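Local coordinates for putative nucleoprotein (Infectious salmon anemia virus, PDB 4EWC) that encapsidates the negative-strand viral RNA, shielding it from nucleases in a ribonucleoprotein that serves as template for transcription and replication, at residues 171-174 with 175-178; 312-315 with 316-319; 528-531 with 532-536. One frame throughout, in Å; residues are numbered along the deposited sequence.

Contact 1: 171-174 with 175-178; sequences MSIW and QNGQ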
# COMPACT_ATOMS: atom_id res chain seq x y z
N MSE A 171 31.65 7.29 14.68
CA MSE A 171 31.01 6.04 15.03
C MSE A 171 29.49 6.19 15.16
O MSE A 171 28.77 5.20 15.17
CB MSE A 171 31.61 5.44 16.29
CG MSE A 171 32.80 4.54 16.01
SE MSE A 171 33.96 3.98 17.56
CE MSE A 171 32.54 3.36 18.78
N SER A 172 28.99 7.41 15.25
CA SER A 172 27.54 7.62 15.32
C SER A 172 26.91 7.71 13.92
O SER A 172 25.68 7.80 13.76
CB SER A 172 27.19 8.86 16.18
OG SER A 172 27.65 10.05 15.59
N ILE A 173 27.76 7.68 12.90
CA ILE A 173 27.28 7.73 11.53
C ILE A 173 26.96 6.34 11.00
O ILE A 173 27.80 5.44 11.00
CB ILE A 173 28.30 8.42 10.61
CG1 ILE A 173 28.49 9.86 11.07
CG2 ILE A 173 27.82 8.38 9.16
CD1 ILE A 173 29.73 10.54 10.49
N TRP A 174 25.72 6.20 10.54
CA TRP A 174 25.16 4.94 10.06
C TRP A 174 26.10 4.12 9.18
O TRP A 174 26.41 2.97 9.49
CB TRP A 174 23.86 5.20 9.32
CG TRP A 174 23.27 3.97 8.85
CD1 TRP A 174 22.58 3.07 9.60
CD2 TRP A 174 23.33 3.44 7.52
NE1 TRP A 174 22.20 2.01 8.82
CE2 TRP A 174 22.64 2.21 7.54
CE3 TRP A 174 23.88 3.89 6.32
CZ2 TRP A 174 22.49 1.43 6.39
CZ3 TRP A 174 23.74 3.11 5.20
CH2 TRP A 174 23.04 1.89 5.24
N GLN A 175 26.57 4.73 8.09
CA GLN A 175 27.50 4.09 7.17
C GLN A 175 28.65 3.44 7.90
O GLN A 175 29.15 2.41 7.46
CB GLN A 175 28.07 5.08 6.15
CG GLN A 175 27.16 5.46 5.01
CD GLN A 175 26.23 6.59 5.38
OE1 GLN A 175 26.10 6.94 6.56
NE2 GLN A 175 25.58 7.18 4.38
N ASN A 176 29.08 4.06 9.01
CA ASN A 176 30.27 3.58 9.71
C ASN A 176 30.04 2.30 10.54
O ASN A 176 30.89 1.39 10.57
CB ASN A 176 30.91 4.71 10.50
CG ASN A 176 31.45 5.85 9.61
OD1 ASN A 176 31.99 5.62 8.53
ND2 ASN A 176 31.31 7.09 10.07
N GLY A 177 28.89 2.21 11.22
CA GLY A 177 28.49 0.96 11.83
C GLY A 177 28.49 -0.21 10.84
O GLY A 177 29.04 -1.27 11.13
N GLN A 178 27.85 -0.03 9.69
CA GLN A 178 27.89 -1.01 8.61
C GLN A 178 29.32 -1.39 8.25
O GLN A 178 29.64 -2.57 8.09
CB GLN A 178 27.25 -0.43 7.35
CG GLN A 178 25.80 -0.08 7.50
CD GLN A 178 24.98 -1.28 7.89
OE1 GLN A 178 24.78 -2.18 7.09
NE2 GLN A 178 24.50 -1.29 9.15
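Trp174 and Gln178, one helical turn apart, meet with the indole lying against the methylene part of the glutamine. Gln178 CG sits over one face of the six-membered ring, 4.0 Å from its centroid and 17° off the ring normal, a CH-pi contact displaced toward the rim. The indole swings forward along the first turn because Trp174 CG stands anti to its own backbone N (chi1 -179°), beside the carbonyl carbon. Gln175 meets the same indole quite differently: its amide plane is turned 72° from the ring, and CD lies in the ring plane at the edge, 3.7 Å from Trp174 CE3. Ile173 and Asn176 run side by side, pointing the same way, with Asn176 ND2 3.3 Å from Ile173 CB. Ile173 is the N-cap residue, and its O accepts Asn176 N at 2.7 Å, plus a weak bond from Gly177 N. The amides of Gln175 and Asn176 find their hydrogen-bond partners beyond the turn: Asn176 ND2 bonds to Glu170 O and OD1 to Thr214 N, whereas Gln175 NE2 reaches Gly431 O. The buried start of helix 174-188 is thus joined to strands 209-214 and 429-432, while Gln178 touches Ile394 of helix 394-402.

Contact 2: 312-315 with 316-319; sequences GGVA and LDLM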
# COMPACT_ATOMS: atom_id res chain seq x y z
N GLY A 312 19.59 -18.27 5.48
CA GLY A 312 20.10 -18.21 4.13
C GLY A 312 19.13 -18.22 2.97
O GLY A 312 19.52 -17.87 1.86
N GLY A 313 17.88 -18.63 3.15
CA GLY A 313 16.95 -18.55 2.02
C GLY A 313 17.03 -19.76 1.10
O GLY A 313 18.09 -20.09 0.56
N VAL A 314 15.89 -20.41 0.89
CA VAL A 314 15.83 -21.74 0.30
C VAL A 314 16.43 -21.88 -1.11
O VAL A 314 16.90 -22.96 -1.48
CB VAL A 314 14.38 -22.34 0.41
CG1 VAL A 314 13.46 -21.80 -0.66
CG2 VAL A 314 14.41 -23.86 0.44
N ALA A 315 16.46 -20.78 -1.87
CA ALA A 315 17.02 -20.79 -3.23
C ALA A 315 18.44 -21.34 -3.31
O ALA A 315 18.86 -21.90 -4.33
CB ALA A 315 16.97 -19.40 -3.87
N LEU A 316 19.19 -21.20 -2.22
CA LEU A 316 20.56 -21.69 -2.17
C LEU A 316 20.60 -23.20 -2.28
O LEU A 316 21.43 -23.75 -3.02
CB LEU A 316 21.24 -21.23 -0.88
CG LEU A 316 21.47 -19.73 -0.70
CD1 LEU A 316 22.17 -19.50 0.61
CD2 LEU A 316 22.28 -19.14 -1.86
N ASP A 317 19.70 -23.87 -1.56
CA ASP A 317 19.65 -25.33 -1.56
C ASP A 317 19.12 -25.86 -2.89
O ASP A 317 19.57 -26.89 -3.35
CB ASP A 317 18.72 -25.86 -0.47
CG ASP A 317 19.18 -25.50 0.92
OD1 ASP A 317 20.41 -25.47 1.17
OD2 ASP A 317 18.30 -25.25 1.77
N LEU A 318 18.16 -25.16 -3.47
CA LEU A 318 17.48 -25.65 -4.65
C LEU A 318 18.41 -25.56 -5.83
O LEU A 318 18.44 -26.45 -6.69
CB LEU A 318 16.20 -24.85 -4.93
CG LEU A 318 15.15 -24.77 -3.81
CD1 LEU A 318 14.06 -23.78 -4.16
CD2 LEU A 318 14.58 -26.13 -3.52
N MSE A 319 19.18 -24.48 -5.88
CA MSE A 319 20.11 -24.26 -6.97
C MSE A 319 21.20 -25.30 -6.87
O MSE A 319 21.70 -25.80 -7.88
CB MSE A 319 20.73 -22.87 -6.86
CG MSE A 319 19.86 -21.73 -7.29
SE MSE A 319 20.73 -20.07 -6.74
CE MSE A 319 22.54 -20.55 -7.30
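Val314 and Leu318 meet through one methyl each, placed by their first torsions. In Val314 (chi1 80°) CG1 lies between the backbone N and the carbonyl carbon; Leu318 CG lies beside its own N (chi1 -57°), which sends CD1 back toward the preceding turn. Val314 CG1 and Leu318 CD1 are 4.1 Å apart, a light apolar contact between side chains set at a slant to each other. Leu316 lays CD1 3.4 Å from Gly312 O, and Met319, a selenomethionine, runs CG past Ala315 O. Backbone bonds wind the chain into the helix: Leu316 N to Gly313 O at 3.2 Å, then the i to i+4 pairs Leu318 N to Val314 O and Met319 N to Ala315 O, the latter at 3.0 Å. Just before the helix, Gly313 takes a positive phi (85°), a conformation readily open to glycine. All eight residues are buried within the helical-bundle region. Val314 and Leu318 face helix 369-381, through Phe379 and through Met372, Leu375 and Cys376 respectively; Ala315 and Met319 rest on Met282 of helix 279-284, and Asp317 packs against Ile339 and Val343 of helix 334-346.

Contact 3: 528-531 with 532-536; sequences FNQG and AIREM
Asn529 caps the N-terminus of helix 530-536 by accepting the N-H of Ala532, the classical asparagine N-cap, directly after the strand that ends at Phe528. Among the polar contacts, the capping bond comes first. With CG anti to the backbone N (chi1 -179°), the side chain of Asn529 turns forward over the first turn, and OD1 receives Ala532 N at 2.9 Å; the donor stands above the amide plane, 38° out of it. The other end of the same amide, ND2, bonds to Ser564 O of the same chain, so both polar atoms of the capping amide are engaged, which would hold its rotation. Backbone bonds of the i to i+4 kind continue the helix: Ile533 N to Asn529 O at 3.0 Å, Arg534 N to Gln530 O at 2.9 Å and Glu535 N to Gly531 O at 3.1 Å.

Apolar contact links the strand end to the helix. The side chains of Phe528 and Ile533 cross at about a right angle, and Ile533 CG1 approaches Phe528 CD1 to 3.5 Å, while Ala532 CB packs beside the capping amide and on Val516. Ile381 of the second subunit packs on Ile533, and Leu557 of that subunit on Arg534.

Charged and amide groups gather at the subunit interface. Gln530 OE1 makes a weak hydrogen bond to Ser564 OG of the second subunit. Arg534 NH2 lies close to Arg534 NE of that subunit, a like-charge approach. Within the helix the Gln530 amide and the Arg534 guanidinium are turned 71° apart, with the two donors Gln530 NE2 and Arg534 NH2 3.4 Å from each other.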
# COMPACT_ATOMS: atom_id res chain seq x y z
N PHE A 528 -8.85 -5.09 -8.13
CA PHE A 528 -9.75 -5.92 -7.35
C PHE A 528 -9.06 -7.19 -6.83
O PHE A 528 -8.03 -7.60 -7.35
CB PHE A 528 -10.96 -6.27 -8.23
CG PHE A 528 -10.58 -6.92 -9.51
CD1 PHE A 528 -10.43 -8.30 -9.60
CD2 PHE A 528 -10.37 -6.15 -10.65
CE1 PHE A 528 -10.08 -8.89 -10.80
CE2 PHE A 528 -10.02 -6.74 -11.84
CZ PHE A 528 -9.87 -8.11 -11.91
N ASN A 529 -9.63 -7.78 -5.78
CA ASN A 529 -9.11 -9.02 -5.19
C ASN A 529 -9.60 -10.24 -5.99
O ASN A 529 -10.76 -10.65 -5.88
CB ASN A 529 -9.57 -9.13 -3.75
CG ASN A 529 -9.05 -10.37 -3.05
OD1 ASN A 529 -9.22 -11.49 -3.52
ND2 ASN A 529 -8.43 -10.17 -1.88
N GLN A 530 -8.70 -10.82 -6.79
CA GLN A 530 -9.03 -11.97 -7.62
C GLN A 530 -9.78 -13.09 -6.87
O GLN A 530 -10.89 -13.44 -7.26
CB GLN A 530 -7.75 -12.50 -8.30
CG GLN A 530 -7.93 -13.75 -9.17
CD GLN A 530 -9.00 -13.59 -10.25
OE1 GLN A 530 -9.44 -12.48 -10.56
NE2 GLN A 530 -9.41 -14.71 -10.84
N GLY A 531 -9.18 -13.61 -5.80
CA GLY A 531 -9.80 -14.63 -4.98
C GLY A 531 -11.24 -14.35 -4.60
O GLY A 531 -12.08 -15.24 -4.68
N ALA A 532 -11.54 -13.12 -4.20
CA ALA A 532 -12.91 -12.74 -3.82
C ALA A 532 -13.85 -12.72 -5.04
O ALA A 532 -15.01 -13.13 -4.95
CB ALA A 532 -12.90 -11.36 -3.12
N ILE A 533 -13.33 -12.23 -6.16
CA ILE A 533 -14.11 -12.11 -7.37
C ILE A 533 -14.45 -13.50 -7.92
O ILE A 533 -15.50 -13.70 -8.54
CB ILE A 533 -13.33 -11.28 -8.43
CG1 ILE A 533 -13.17 -9.82 -7.97
CG2 ILE A 533 -13.99 -11.37 -9.79
CD1 ILE A 533 -14.44 -9.00 -8.01
N ARG A 534 -13.56 -14.45 -7.67
CA ARG A 534 -13.73 -15.80 -8.16
C ARG A 534 -14.77 -16.54 -7.31
O ARG A 534 -15.61 -17.30 -7.83
CB ARG A 534 -12.39 -16.55 -8.15
CG ARG A 534 -12.51 -18.05 -8.43
CD ARG A 534 -11.15 -18.72 -8.54
NE ARG A 534 -10.35 -18.14 -9.62
CZ ARG A 534 -10.36 -18.59 -10.87
NH1 ARG A 534 -11.12 -19.62 -11.21
NH2 ARG A 534 -9.60 -18.01 -11.79
N GLU A 535 -14.73 -16.29 -6.01
CA GLU A 535 -15.73 -16.81 -5.09
C GLU A 535 -17.10 -16.27 -5.40
O GLU A 535 -18.07 -17.01 -5.46
CB GLU A 535 -15.37 -16.48 -3.65
CG GLU A 535 -14.14 -17.22 -3.17
CD GLU A 535 -13.88 -17.05 -1.70
OE1 GLU A 535 -14.47 -16.12 -1.09
OE2 GLU A 535 -13.09 -17.85 -1.15
N MSE A 536 -17.17 -14.96 -5.64
CA MSE A 536 -18.42 -14.32 -6.01
C MSE A 536 -19.03 -14.84 -7.33
O MSE A 536 -20.23 -14.77 -7.51
CB MSE A 536 -18.24 -12.80 -6.06
CG MSE A 536 -17.90 -12.23 -4.72
SE MSE A 536 -17.68 -10.31 -4.78
CE MSE A 536 -19.57 -9.83 -5.05

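All three contacts lie at helix starts, and they follow one another along the chain without touching. The centres of contacts 1 and 2 are 31 Å apart, on opposite sides of the chain's centre, with nearest atoms about 17 Å apart. Contact 3 lies farther out, its centre 33 Å from the chain's centre and 47 Å from that of contact 1; the nearest atoms of contacts 2 and 3 are about 24 Å apart. Contacts 1 and 2 are buried within one subunit, whereas contact 3, in the C-terminal family region, is partly buried and meets the second subunit of the assembly.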